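PDB 1J3N: 3-oxoacyl-(acyl-carrier protein) synthase II from Thermus thermophilus, which catalyses the condensation step of fatty-acid chain elongation, probably joining an acyl group held on the enzyme to malonyl-ACP to give 3-oxoacyl-ACP. Local coordinates for residues E254-A262 and L279-A288; G105-E113 and A190-F200. All blocks are in the same frame, centred on the assembly; numbering follows the deposited sequence.

Contact 1 of 2, residues E254-A262 and L279-A288; sequences ELVGFGRSA and LAMARALKDA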
ATOM      1  N   GLU A 254      19.162   0.407  16.066  1.00 22.89           N
ATOM      2  CA  GLU A 254      19.015  -0.671  15.108  1.00 23.91           C
ATOM      3  C   GLU A 254      17.559  -1.124  15.069  1.00 23.11           C
ATOM      4  O   GLU A 254      16.919  -1.255  16.108  1.00 22.21           O
ATOM      5  CB  GLU A 254      19.895  -1.858  15.496  1.00 24.34           C
ATOM      6  CG  GLU A 254      20.106  -2.841  14.353  1.00 26.59           C
ATOM      7  CD  GLU A 254      20.602  -4.199  14.816  1.00 29.41           C
ATOM      8  OE1 GLU A 254      21.228  -4.278  15.894  1.00 28.32           O
ATOM      9  OE2 GLU A 254      20.373  -5.189  14.088  1.00 30.46           O
ATOM     10  N   LEU A 255      17.027  -1.331  13.866  1.00 23.59           N
ATOM     11  CA  LEU A 255      15.659  -1.827  13.714  1.00 22.63           C
ATOM     12  C   LEU A 255      15.822  -3.345  13.723  1.00 21.64           C
ATOM     13  O   LEU A 255      16.242  -3.936  12.732  1.00 19.40           O
ATOM     14  CB  LEU A 255      15.045  -1.366  12.388  1.00 22.20           C
ATOM     15  CG  LEU A 255      13.659  -1.912  12.019  1.00 19.74           C
ATOM     16  CD1 LEU A 255      12.707  -1.738  13.176  1.00 19.91           C
ATOM     17  CD2 LEU A 255      13.142  -1.186  10.785  1.00 19.41           C
ATOM     18  N   VAL A 256      15.491  -3.964  14.852  1.00 23.48           N
ATOM     19  CA  VAL A 256      15.650  -5.407  15.021  1.00 23.98           C
ATOM     20  C   VAL A 256      14.401  -6.281  14.847  1.00 24.36           C
ATOM     21  O   VAL A 256      14.507  -7.472  14.530  1.00 24.07           O
ATOM     22  CB  VAL A 256      16.250  -5.698  16.411  1.00 23.95           C
ATOM     23  CG1 VAL A 256      17.595  -4.997  16.553  1.00 26.28           C
ATOM     24  CG2 VAL A 256      15.309  -5.205  17.491  1.00 25.62           C
ATOM     25  N   GLY A 257      13.221  -5.716  15.059  1.00 22.70           N
ATOM     26  CA  GLY A 257      12.026  -6.530  14.930  1.00 22.02           C
ATOM     27  C   GLY A 257      10.849  -5.896  14.224  1.00 22.03           C
ATOM     28  O   GLY A 257      10.638  -4.687  14.302  1.00 23.06           O
ATOM     29  N   PHE A 258      10.081  -6.735  13.536  1.00 22.30           N
ATOM     30  CA  PHE A 258       8.899  -6.314  12.794  1.00 24.56           C
ATOM     31  C   PHE A 258       7.817  -7.378  13.009  1.00 23.06           C
ATOM     32  O   PHE A 258       8.014  -8.552  12.701  1.00 21.36           O
ATOM     33  CB  PHE A 258       9.256  -6.175  11.306  1.00 24.70           C
ATOM     34  CG  PHE A 258       8.098  -5.795  10.420  1.00 25.75           C
ATOM     35  CD1 PHE A 258       7.143  -4.872  10.841  1.00 27.62           C
ATOM     36  CD2 PHE A 258       7.993  -6.327   9.134  1.00 25.46           C
ATOM     37  CE1 PHE A 258       6.098  -4.479   9.985  1.00 24.85           C
ATOM     38  CE2 PHE A 258       6.964  -5.944   8.278  1.00 24.09           C
ATOM     39  CZ  PHE A 258       6.017  -5.018   8.702  1.00 24.54           C
ATOM     40  N   GLY A 259       6.687  -6.973  13.576  1.00 22.44           N
ATOM     41  CA  GLY A 259       5.626  -7.934  13.820  1.00 21.49           C
ATOM     42  C   GLY A 259       4.272  -7.429  13.381  1.00 20.99           C
ATOM     43  O   GLY A 259       3.904  -6.287  13.649  1.00 21.50           O
ATOM     44  N   ARG A 260       3.523  -8.290  12.707  1.00 21.52           N
ATOM     45  CA  ARG A 260       2.208  -7.921  12.218  1.00 21.12           C
ATOM     46  C   ARG A 260       1.153  -8.983  12.471  1.00 21.64           C
ATOM     47  O   ARG A 260       1.458 -10.170  12.566  1.00 24.00           O
ATOM     48  CB  ARG A 260       2.283  -7.625  10.726  1.00 19.57           C
ATOM     49  CG  ARG A 260       2.968  -6.310  10.401  1.00 20.38           C
ATOM     50  CD  ARG A 260       2.968  -6.081   8.911  1.00 19.09           C
ATOM     51  NE  ARG A 260       3.617  -7.182   8.210  1.00 17.38           N
ATOM     52  CZ  ARG A 260       3.801  -7.229   6.893  1.00 19.61           C
ATOM     53  NH1 ARG A 260       3.378  -6.229   6.131  1.00 16.37           N
ATOM     54  NH2 ARG A 260       4.416  -8.272   6.339  1.00 12.97           N
ATOM     55  N   SER A 261      -0.094  -8.540  12.570  1.00 20.04           N
ATOM     56  CA  SER A 261      -1.211  -9.432  12.790  1.00 19.89           C
ATOM     57  C   SER A 261      -2.493  -8.709  12.371  1.00 20.46           C
ATOM     58  O   SER A 261      -2.458  -7.526  12.016  1.00 20.28           O
ATOM     59  CB  SER A 261      -1.292  -9.822  14.267  1.00 20.43           C
ATOM     60  OG  SER A 261      -2.006  -8.851  15.009  1.00 22.22           O
ATOM     61  N   ALA A 262      -3.614  -9.425  12.401  1.00 16.71           N
ATOM     62  CA  ALA A 262      -4.905  -8.846  12.049  1.00 16.75           C
ATOM     63  C   ALA A 262      -5.908  -9.189  13.134  1.00 17.97           C
ATOM     64  O   ALA A 262      -5.919 -10.305  13.663  1.00 16.46           O
ATOM     65  CB  ALA A 262      -5.396  -9.372  10.687  1.00 14.80           C
ATOM     66  N   LEU A 279      -0.879 -10.248  19.736  1.00 25.05           N
ATOM     67  CA  LEU A 279      -0.265 -11.120  18.746  1.00 23.69           C
ATOM     68  C   LEU A 279       0.838 -10.403  17.964  1.00 23.16           C
ATOM     69  O   LEU A 279       1.908 -10.964  17.741  1.00 23.94           O
ATOM     70  CB  LEU A 279      -1.339 -11.641  17.794  1.00 25.45           C
ATOM     71  CG  LEU A 279      -0.944 -12.552  16.633  1.00 23.56           C
ATOM     72  CD1 LEU A 279      -0.097 -13.708  17.132  1.00 27.40           C
ATOM     73  CD2 LEU A 279      -2.219 -13.070  15.967  1.00 25.31           C
ATOM     74  N   ALA A 280       0.578  -9.162  17.552  1.00 22.42           N
ATOM     75  CA  ALA A 280       1.565  -8.392  16.795  1.00 22.73           C
ATOM     76  C   ALA A 280       2.799  -8.060  17.645  1.00 22.24           C
ATOM     77  O   ALA A 280       3.923  -8.101  17.152  1.00 21.71           O
ATOM     78  CB  ALA A 280       0.931  -7.111  16.255  1.00 23.86           C
ATOM     79  N   MET A 281       2.598  -7.715  18.916  1.00 23.14           N
ATOM     80  CA  MET A 281       3.746  -7.415  19.777  1.00 22.35           C
ATOM     81  C   MET A 281       4.563  -8.690  19.988  1.00 22.22           C
ATOM     82  O   MET A 281       5.793  -8.668  19.934  1.00 22.80           O
ATOM     83  CB  MET A 281       3.307  -6.860  21.143  1.00 21.84           C
ATOM     84  CG  MET A 281       2.816  -5.416  21.129  1.00 23.88           C
ATOM     85  SD  MET A 281       2.482  -4.790  22.787  1.00 22.39           S
ATOM     86  CE  MET A 281       0.854  -5.438  23.077  1.00 19.22           C
ATOM     87  N   ALA A 282       3.877  -9.805  20.220  1.00 24.29           N
ATOM     88  CA  ALA A 282       4.552 -11.086  20.440  1.00 24.19           C
ATOM     89  C   ALA A 282       5.377 -11.476  19.219  1.00 25.16           C
ATOM     90  O   ALA A 282       6.455 -12.061  19.340  1.00 25.69           O
ATOM     91  CB  ALA A 282       3.525 -12.181  20.751  1.00 24.34           C
ATOM     92  N   ARG A 283       4.870 -11.152  18.036  1.00 25.44           N
ATOM     93  CA  ARG A 283       5.591 -11.469  16.814  1.00 23.88           C
ATOM     94  C   ARG A 283       6.796 -10.561  16.626  1.00 23.83           C
ATOM     95  O   ARG A 283       7.795 -10.969  16.031  1.00 21.10           O
ATOM     96  CB  ARG A 283       4.655 -11.374  15.606  1.00 24.12           C
ATOM     97  CG  ARG A 283       3.689 -12.533  15.546  1.00 24.25           C
ATOM     98  CD  ARG A 283       2.586 -12.329  14.541  1.00 25.46           C
ATOM     99  NE  ARG A 283       1.782 -13.539  14.416  1.00 28.38           N
ATOM    100  CZ  ARG A 283       0.652 -13.620  13.724  1.00 29.56           C
ATOM    101  NH1 ARG A 283       0.180 -12.556  13.089  1.00 28.49           N
ATOM    102  NH2 ARG A 283       0.002 -14.774  13.654  1.00 31.32           N
ATOM    103  N   ALA A 284       6.708  -9.334  17.135  1.00 24.52           N
ATOM    104  CA  ALA A 284       7.825  -8.396  17.014  1.00 22.40           C
ATOM    105  C   ALA A 284       8.961  -8.857  17.913  1.00 22.01           C
ATOM    106  O   ALA A 284      10.132  -8.758  17.548  1.00 20.67           O
ATOM    107  CB  ALA A 284       7.388  -6.998  17.401  1.00 23.75           C
ATOM    108  N   LEU A 285       8.610  -9.354  19.097  1.00 21.66           N
ATOM    109  CA  LEU A 285       9.608  -9.847  20.037  1.00 22.71           C
ATOM    110  C   LEU A 285      10.288 -11.085  19.456  1.00 22.74           C
ATOM    111  O   LEU A 285      11.511 -11.184  19.461  1.00 21.73           O
ATOM    112  CB  LEU A 285       8.964 -10.182  21.388  1.00 23.21           C
ATOM    113  CG  LEU A 285       8.449  -8.978  22.193  1.00 25.53           C
ATOM    114  CD1 LEU A 285       7.732  -9.463  23.448  1.00 26.83           C
ATOM    115  CD2 LEU A 285       9.606  -8.065  22.555  1.00 24.90           C
ATOM    116  N   LYS A 286       9.489 -12.023  18.955  1.00 26.51           N
ATOM    117  CA  LYS A 286      10.012 -13.248  18.348  1.00 28.99           C
ATOM    118  C   LYS A 286      10.930 -12.924  17.167  1.00 28.44           C
ATOM    119  O   LYS A 286      12.021 -13.476  17.047  1.00 30.07           O
ATOM    120  CB  LYS A 286       8.856 -14.137  17.864  1.00 33.54           C
ATOM    121  CG  LYS A 286       8.012 -14.766  18.978  1.00 40.25           C
ATOM    122  CD  LYS A 286       6.780 -15.482  18.411  1.00 42.31           C
ATOM    123  CE  LYS A 286       6.024 -16.281  19.476  1.00 44.80           C
ATOM    124  NZ  LYS A 286       5.486 -15.448  20.591  1.00 46.31           N
ATOM    125  N   ASP A 287      10.480 -12.030  16.292  1.00 27.28           N
ATOM    126  CA  ASP A 287      11.271 -11.636  15.124  1.00 26.63           C
ATOM    127  C   ASP A 287      12.622 -11.012  15.538  1.00 27.14           C
ATOM    128  O   ASP A 287      13.651 -11.257  14.902  1.00 26.65           O
ATOM    129  CB  ASP A 287      10.458 -10.653  14.265  1.00 27.48           C
ATOM    130  CG  ASP A 287      11.178 -10.248  12.991  1.00 27.37           C
ATOM    131  OD1 ASP A 287      11.567 -11.142  12.210  1.00 28.32           O
ATOM    132  OD2 ASP A 287      11.347  -9.029  12.769  1.00 27.71           O
ATOM    133  N   ALA A 288      12.625 -10.222  16.611  1.00 25.51           N
ATOM    134  CA  ALA A 288      13.861  -9.595  17.081  1.00 27.50           C
ATOM    135  C   ALA A 288      14.685 -10.546  17.950  1.00 28.88           C
ATOM    136  O   ALA A 288      15.836 -10.264  18.287  1.00 30.21           O
ATOM    137  CB  ALA A 288      13.543  -8.337  17.857  1.00 28.27           C
TER
HETATM  138  O   HOH W   1      14.208  -8.773  12.031  1.00 36.11           O
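The guanidinium of R283 meets the strand with its edge: NH1 donates to R260 O at 2.8 Å, nearly in the guanidinium plane and on a lone pair of the carbonyl. L279 CG, one helical turn earlier, lies over the centre of one guanidinium face, and S261 CB packs obliquely against NH1. The chain of R283, extended from CG to NE, runs alongside the strand past G259 CA to get there. R260 points its CB away from the helix, and its guanidinium carries F258 CZ on one face; its charge is paired with D166 and with E179 of the second subunit.

At the far end of the helix F258 N donates a hydrogen bond to D287 OD2 at 2.7 Å, on the anti side and 18° out of the carboxylate plane. CG of D287 is swung anti to its own backbone N (chi1 -177°), which carries OD2 to the strand. A water donates to both OD2 and V256 O, beside the classic beta bulge that V256 and G257 form opposite A404.

Between these two bonds the backbones close in, with the CA atoms of G259 and A284 3.9 Å apart. G259 CA lies against A280 O, and G257 CA against D287 OD2. Beyond the bonds, at the ends of the contact, V256 CG2 meets A288 CB at 3.6 Å, and S261 CB meets L279 CG.

Helix 275-288 thus lies nearly antiparallel on strand 253-262 of the thiolase-type fold, clamped by two side-chain-to-backbone bonds. R283 NH1 also reaches T151 O of the second subunit, so one arginine links strand, helix and dimer interface.

Contact 2 of 2, residues G105-E113 and A190-F200; sequences GIGGMETWE and AAITPMAIGAF
E113 reaches from helix 109-122 to the start of helix 194-202, and its extended chain can be followed outward. CB leads off, CG passes M195 CB at 4.1 Å, and CD lies 3.8 Å from both M195 CB and T193 OG1. At the tip the two oxygens divide the work. OE1 takes two hydrogen bonds: one from M195 N at 2.9 Å, on the syn side but 34° out of the carboxylate plane, and one from T193 OG1 at 2.8 Å, from above the plane. The two donors reach it from opposite faces. OE2 rests against P194 CD at 3.4 Å.

T193 is the N-cap of helix 194-202. Its OG1 sits between the backbone N and the carbonyl carbon (chi1 72°), from where it donates to E113 OE1 and weakly accepts from A196 N, while CG2 lies against E110 CG.

M109 packs beside this polar cluster. Its CB faces A190 O, CG touches T193 OG1 and A196 CB, and the chain, bent at chi2 and chi3, crosses M195 at about a right angle to set CE 3.8 Å from M195 CG. I106 CD1 touches A191 CB and approaches the edge of the F200 ring. Water 2 bridges G107 O to A190 N; water 3 bridges E110 OE2, which also pairs with R70, to I192 O.

Two segments that follow neighbouring parallel strands, 98-103 and 182-189, are thereby joined beside the dimer interface, where W112 stacks on W112 of the second subunit. A carboxylate at the first turn of helix 194-202 would be stabilised by the helix dipole, so E113 is probably ionised although buried.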
ATOM      1  N   GLY A 105      -2.363   7.068   4.424  1.00 21.57           N
ATOM      2  CA  GLY A 105      -3.618   6.387   4.676  1.00 20.54           C
ATOM      3  C   GLY A 105      -4.729   6.797   3.724  1.00 23.09           C
ATOM      4  O   GLY A 105      -5.531   5.957   3.290  1.00 22.15           O
ATOM      5  N   ILE A 106      -4.760   8.085   3.382  1.00 23.12           N
ATOM      6  CA  ILE A 106      -5.793   8.651   2.515  1.00 21.69           C
ATOM      7  C   ILE A 106      -5.277   9.218   1.185  1.00 22.65           C
ATOM      8  O   ILE A 106      -5.989   9.197   0.180  1.00 21.68           O
ATOM      9  CB  ILE A 106      -6.542   9.779   3.276  1.00 22.97           C
ATOM     10  CG1 ILE A 106      -7.297   9.181   4.465  1.00 25.09           C
ATOM     11  CG2 ILE A 106      -7.492  10.523   2.347  1.00 22.29           C
ATOM     12  CD1 ILE A 106      -8.141  10.191   5.217  1.00 25.89           C
ATOM     13  N   GLY A 107      -4.058   9.749   1.183  1.00 22.54           N
ATOM     14  CA  GLY A 107      -3.512  10.309  -0.042  1.00 21.89           C
ATOM     15  C   GLY A 107      -3.911  11.760  -0.248  1.00 22.40           C
ATOM     16  O   GLY A 107      -4.002  12.518   0.712  1.00 22.72           O
ATOM     17  N   GLY A 108      -4.178  12.140  -1.495  1.00 23.23           N
ATOM     18  CA  GLY A 108      -4.529  13.520  -1.802  1.00 24.17           C
ATOM     19  C   GLY A 108      -5.917  14.003  -1.426  1.00 25.13           C
ATOM     20  O   GLY A 108      -6.738  14.295  -2.296  1.00 26.74           O
ATOM     21  N   MET A 109      -6.167  14.119  -0.129  1.00 24.86           N
ATOM     22  CA  MET A 109      -7.456  14.568   0.384  1.00 27.14           C
ATOM     23  C   MET A 109      -7.895  15.943  -0.159  1.00 26.50           C
ATOM     24  O   MET A 109      -9.043  16.110  -0.566  1.00 25.21           O
ATOM     25  CB  MET A 109      -7.405  14.602   1.914  1.00 27.56           C
ATOM     26  CG  MET A 109      -8.762  14.694   2.602  1.00 30.64           C
ATOM     27  SD  MET A 109      -9.844  13.287   2.255  1.00 30.86           S
ATOM     28  CE  MET A 109     -11.316  14.161   1.731  1.00 30.55           C
ATOM     29  N   GLU A 110      -6.997  16.927  -0.162  1.00 25.36           N
ATOM     30  CA  GLU A 110      -7.359  18.252  -0.669  1.00 24.83           C
ATOM     31  C   GLU A 110      -7.689  18.189  -2.157  1.00 24.63           C
ATOM     32  O   GLU A 110      -8.637  18.828  -2.623  1.00 23.61           O
ATOM     33  CB  GLU A 110      -6.229  19.264  -0.450  1.00 26.19           C
ATOM     34  CG  GLU A 110      -5.886  19.557   1.003  1.00 27.00           C
ATOM     35  CD  GLU A 110      -4.984  20.781   1.155  1.00 28.39           C
ATOM     36  OE1 GLU A 110      -4.148  21.050   0.260  1.00 27.62           O
ATOM     37  OE2 GLU A 110      -5.106  21.473   2.179  1.00 28.02           O
ATOM     38  N   THR A 111      -6.906  17.408  -2.897  1.00 24.34           N
ATOM     39  CA  THR A 111      -7.111  17.255  -4.331  1.00 22.81           C
ATOM     40  C   THR A 111      -8.460  16.607  -4.606  1.00 23.22           C
ATOM     41  O   THR A 111      -9.163  16.976  -5.551  1.00 23.48           O
ATOM     42  CB  THR A 111      -5.981  16.401  -4.965  1.00 22.47           C
ATOM     43  OG1 THR A 111      -4.739  17.106  -4.862  1.00 21.93           O
ATOM     44  CG2 THR A 111      -6.277  16.118  -6.438  1.00 25.98           C
ATOM     45  N   TRP A 112      -8.830  15.643  -3.771  1.00 22.78           N
ATOM     46  CA  TRP A 112     -10.107  14.967  -3.932  1.00 23.82           C
ATOM     47  C   TRP A 112     -11.262  15.961  -3.815  1.00 24.15           C
ATOM     48  O   TRP A 112     -12.222  15.897  -4.582  1.00 23.13           O
ATOM     49  CB  TRP A 112     -10.271  13.861  -2.882  1.00 24.07           C
ATOM     50  CG  TRP A 112      -9.832  12.492  -3.345  1.00 25.18           C
ATOM     51  CD1 TRP A 112      -8.749  11.778  -2.908  1.00 23.41           C
ATOM     52  CD2 TRP A 112     -10.517  11.648  -4.282  1.00 22.77           C
ATOM     53  NE1 TRP A 112      -8.722  10.538  -3.511  1.00 22.22           N
ATOM     54  CE2 TRP A 112      -9.795  10.433  -4.359  1.00 24.27           C
ATOM     55  CE3 TRP A 112     -11.668  11.802  -5.063  1.00 22.87           C
ATOM     56  CZ2 TRP A 112     -10.194   9.371  -5.186  1.00 25.16           C
ATOM     57  CZ3 TRP A 112     -12.067  10.745  -5.889  1.00 25.68           C
ATOM     58  CH2 TRP A 112     -11.328   9.546  -5.940  1.00 24.62           C
ATOM     59  N   GLU A 113     -11.172  16.880  -2.855  1.00 24.71           N
ATOM     60  CA  GLU A 113     -12.234  17.871  -2.667  1.00 25.16           C
ATOM     61  C   GLU A 113     -12.263  18.885  -3.801  1.00 24.91           C
ATOM     62  O   GLU A 113     -13.332  19.242  -4.292  1.00 26.25           O
ATOM     63  CB  GLU A 113     -12.055  18.611  -1.339  1.00 26.63           C
ATOM     64  CG  GLU A 113     -12.184  17.718  -0.109  1.00 29.33           C
ATOM     65  CD  GLU A 113     -12.251  18.511   1.182  1.00 30.94           C
ATOM     66  OE1 GLU A 113     -12.288  17.888   2.265  1.00 29.81           O
ATOM     67  OE2 GLU A 113     -12.270  19.758   1.115  1.00 33.60           O
ATOM     68  N   ALA A 190      -2.105  14.242   5.009  1.00 18.49           N
ATOM     69  CA  ALA A 190      -2.533  15.637   4.902  1.00 22.50           C
ATOM     70  C   ALA A 190      -4.055  15.636   4.772  1.00 20.53           C
ATOM     71  O   ALA A 190      -4.599  16.019   3.737  1.00 19.37           O
ATOM     72  CB  ALA A 190      -1.898  16.288   3.678  1.00 18.67           C
ATOM     73  N   ALA A 191      -4.734  15.198   5.829  1.00 20.49           N
ATOM     74  CA  ALA A 191      -6.186  15.107   5.810  1.00 21.36           C
ATOM     75  C   ALA A 191      -6.949  16.112   6.678  1.00 22.71           C
ATOM     76  O   ALA A 191      -8.108  15.873   7.047  1.00 23.49           O
ATOM     77  CB  ALA A 191      -6.606  13.689   6.167  1.00 21.85           C
ATOM     78  N   ILE A 192      -6.317  17.227   7.018  1.00 21.34           N
ATOM     79  CA  ILE A 192      -7.012  18.238   7.798  1.00 22.96           C
ATOM     80  C   ILE A 192      -7.820  19.031   6.777  1.00 23.94           C
ATOM     81  O   ILE A 192      -7.391  20.085   6.292  1.00 24.05           O
ATOM     82  CB  ILE A 192      -6.027  19.160   8.555  1.00 22.97           C
ATOM     83  CG1 ILE A 192      -5.258  18.335   9.597  1.00 22.92           C
ATOM     84  CG2 ILE A 192      -6.790  20.296   9.241  1.00 24.11           C
ATOM     85  CD1 ILE A 192      -4.331  19.152  10.507  1.00 22.61           C
ATOM     86  N   THR A 193      -8.973  18.473   6.420  1.00 23.57           N
ATOM     87  CA  THR A 193      -9.870  19.086   5.453  1.00 23.15           C
ATOM     88  C   THR A 193     -11.312  18.968   5.948  1.00 23.16           C
ATOM     89  O   THR A 193     -11.620  18.167   6.840  1.00 23.99           O
ATOM     90  CB  THR A 193      -9.726  18.425   4.050  1.00 22.07           C
ATOM     91  OG1 THR A 193     -10.295  17.109   4.064  1.00 21.42           O
ATOM     92  CG2 THR A 193      -8.267  18.326   3.662  1.00 20.94           C
ATOM     93  N   PRO A 194     -12.216  19.778   5.386  1.00 23.93           N
ATOM     94  CA  PRO A 194     -13.627  19.750   5.793  1.00 25.13           C
ATOM     95  C   PRO A 194     -14.248  18.361   5.717  1.00 25.73           C
ATOM     96  O   PRO A 194     -14.903  17.901   6.661  1.00 24.06           O
ATOM     97  CB  PRO A 194     -14.293  20.718   4.815  1.00 25.75           C
ATOM     98  CG  PRO A 194     -13.190  21.675   4.460  1.00 25.53           C
ATOM     99  CD  PRO A 194     -11.976  20.795   4.346  1.00 23.67           C
ATOM    100  N   MET A 195     -14.029  17.693   4.589  1.00 24.55           N
ATOM    101  CA  MET A 195     -14.594  16.369   4.362  1.00 26.61           C
ATOM    102  C   MET A 195     -14.036  15.242   5.217  1.00 24.84           C
ATOM    103  O   MET A 195     -14.766  14.324   5.570  1.00 25.68           O
ATOM    104  CB  MET A 195     -14.469  15.995   2.882  1.00 26.70           C
ATOM    105  CG  MET A 195     -14.973  14.600   2.546  1.00 27.50           C
ATOM    106  SD  MET A 195     -15.119  14.370   0.765  1.00 29.16           S
ATOM    107  CE  MET A 195     -16.434  13.178   0.703  1.00 27.58           C
ATOM    108  N   ALA A 196     -12.751  15.298   5.540  1.00 27.04           N
ATOM    109  CA  ALA A 196     -12.128  14.248   6.348  1.00 26.35           C
ATOM    110  C   ALA A 196     -12.458  14.394   7.830  1.00 27.43           C
ATOM    111  O   ALA A 196     -12.793  13.418   8.497  1.00 29.15           O
ATOM    112  CB  ALA A 196     -10.626  14.263   6.152  1.00 26.83           C
ATOM    113  N   ILE A 197     -12.345  15.608   8.351  1.00 26.72           N
ATOM    114  CA  ILE A 197     -12.662  15.824   9.750  1.00 28.83           C
ATOM    115  C   ILE A 197     -14.164  15.634   9.910  1.00 28.00           C
ATOM    116  O   ILE A 197     -14.639  15.160  10.942  1.00 27.55           O
ATOM    117  CB  ILE A 197     -12.232  17.233  10.214  1.00 29.21           C
ATOM    118  CG1 ILE A 197     -10.701  17.331  10.160  1.00 30.89           C
ATOM    119  CG2 ILE A 197     -12.743  17.504  11.634  1.00 30.10           C
ATOM    120  CD1 ILE A 197     -10.119  18.599  10.734  1.00 31.89           C
ATOM    121  N   GLY A 198     -14.908  15.992   8.871  1.00 28.20           N
ATOM    122  CA  GLY A 198     -16.349  15.823   8.918  1.00 27.67           C
ATOM    123  C   GLY A 198     -16.694  14.346   8.998  1.00 27.35           C
ATOM    124  O   GLY A 198     -17.523  13.929   9.808  1.00 28.02           O
ATOM    125  N   ALA A 199     -16.040  13.552   8.157  1.00 27.08           N
ATOM    126  CA  ALA A 199     -16.255  12.108   8.106  1.00 25.70           C
ATOM    127  C   ALA A 199     -15.921  11.411   9.428  1.00 24.85           C
ATOM    128  O   ALA A 199     -16.681  10.565   9.902  1.00 23.49           O
ATOM    129  CB  ALA A 199     -15.433  11.512   6.978  1.00 25.89           C
ATOM    130  N   PHE A 200     -14.777  11.758  10.014  1.00 24.61           N
ATOM    131  CA  PHE A 200     -14.365  11.162  11.281  1.00 25.09           C
ATOM    132  C   PHE A 200     -15.248  11.673  12.418  1.00 25.82           C
ATOM    133  O   PHE A 200     -15.401  11.006  13.441  1.00 25.33           O
ATOM    134  CB  PHE A 200     -12.894  11.483  11.574  1.00 24.13           C
ATOM    135  CG  PHE A 200     -11.921  10.595  10.849  1.00 25.83           C
ATOM    136  CD1 PHE A 200     -11.731   9.275  11.252  1.00 25.13           C
ATOM    137  CD2 PHE A 200     -11.193  11.076   9.766  1.00 25.16           C
ATOM    138  CE1 PHE A 200     -10.825   8.444  10.589  1.00 26.47           C
ATOM    139  CE2 PHE A 200     -10.284  10.252   9.092  1.00 26.91           C
ATOM    140  CZ  PHE A 200     -10.101   8.935   9.507  1.00 27.58           C
TER
HETATM  141  O   HOH W   2      -3.313  12.413   3.357  1.00 22.81           O
HETATM  142  O   HOH W   3      -5.095  20.641   4.842  1.00 23.32           O

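How the contacts relate
From the N terminus the chain lays down strand 4-13 and several helices before strand 98-103 leads into 105-113; contact 2 closes when 190-200 returns to it, after a 76-residue excursion rich in helix that includes helix 163-176 and strand 182-189. Contact 1 follows in series, a much shorter loop of 16 residues joining strand 253-262 to helix 275-288. Neither nests in or crosses the other. The centres of contacts 1 and 2 are about 31 Å apart, on opposite sides of the chain's centre, contact 2 in the N-terminal and contact 1 in the C-terminal ketoacyl synthase region. Strands 182-189 and 253-262 belong to the same mixed sheet, and both contacts touch the second subunit.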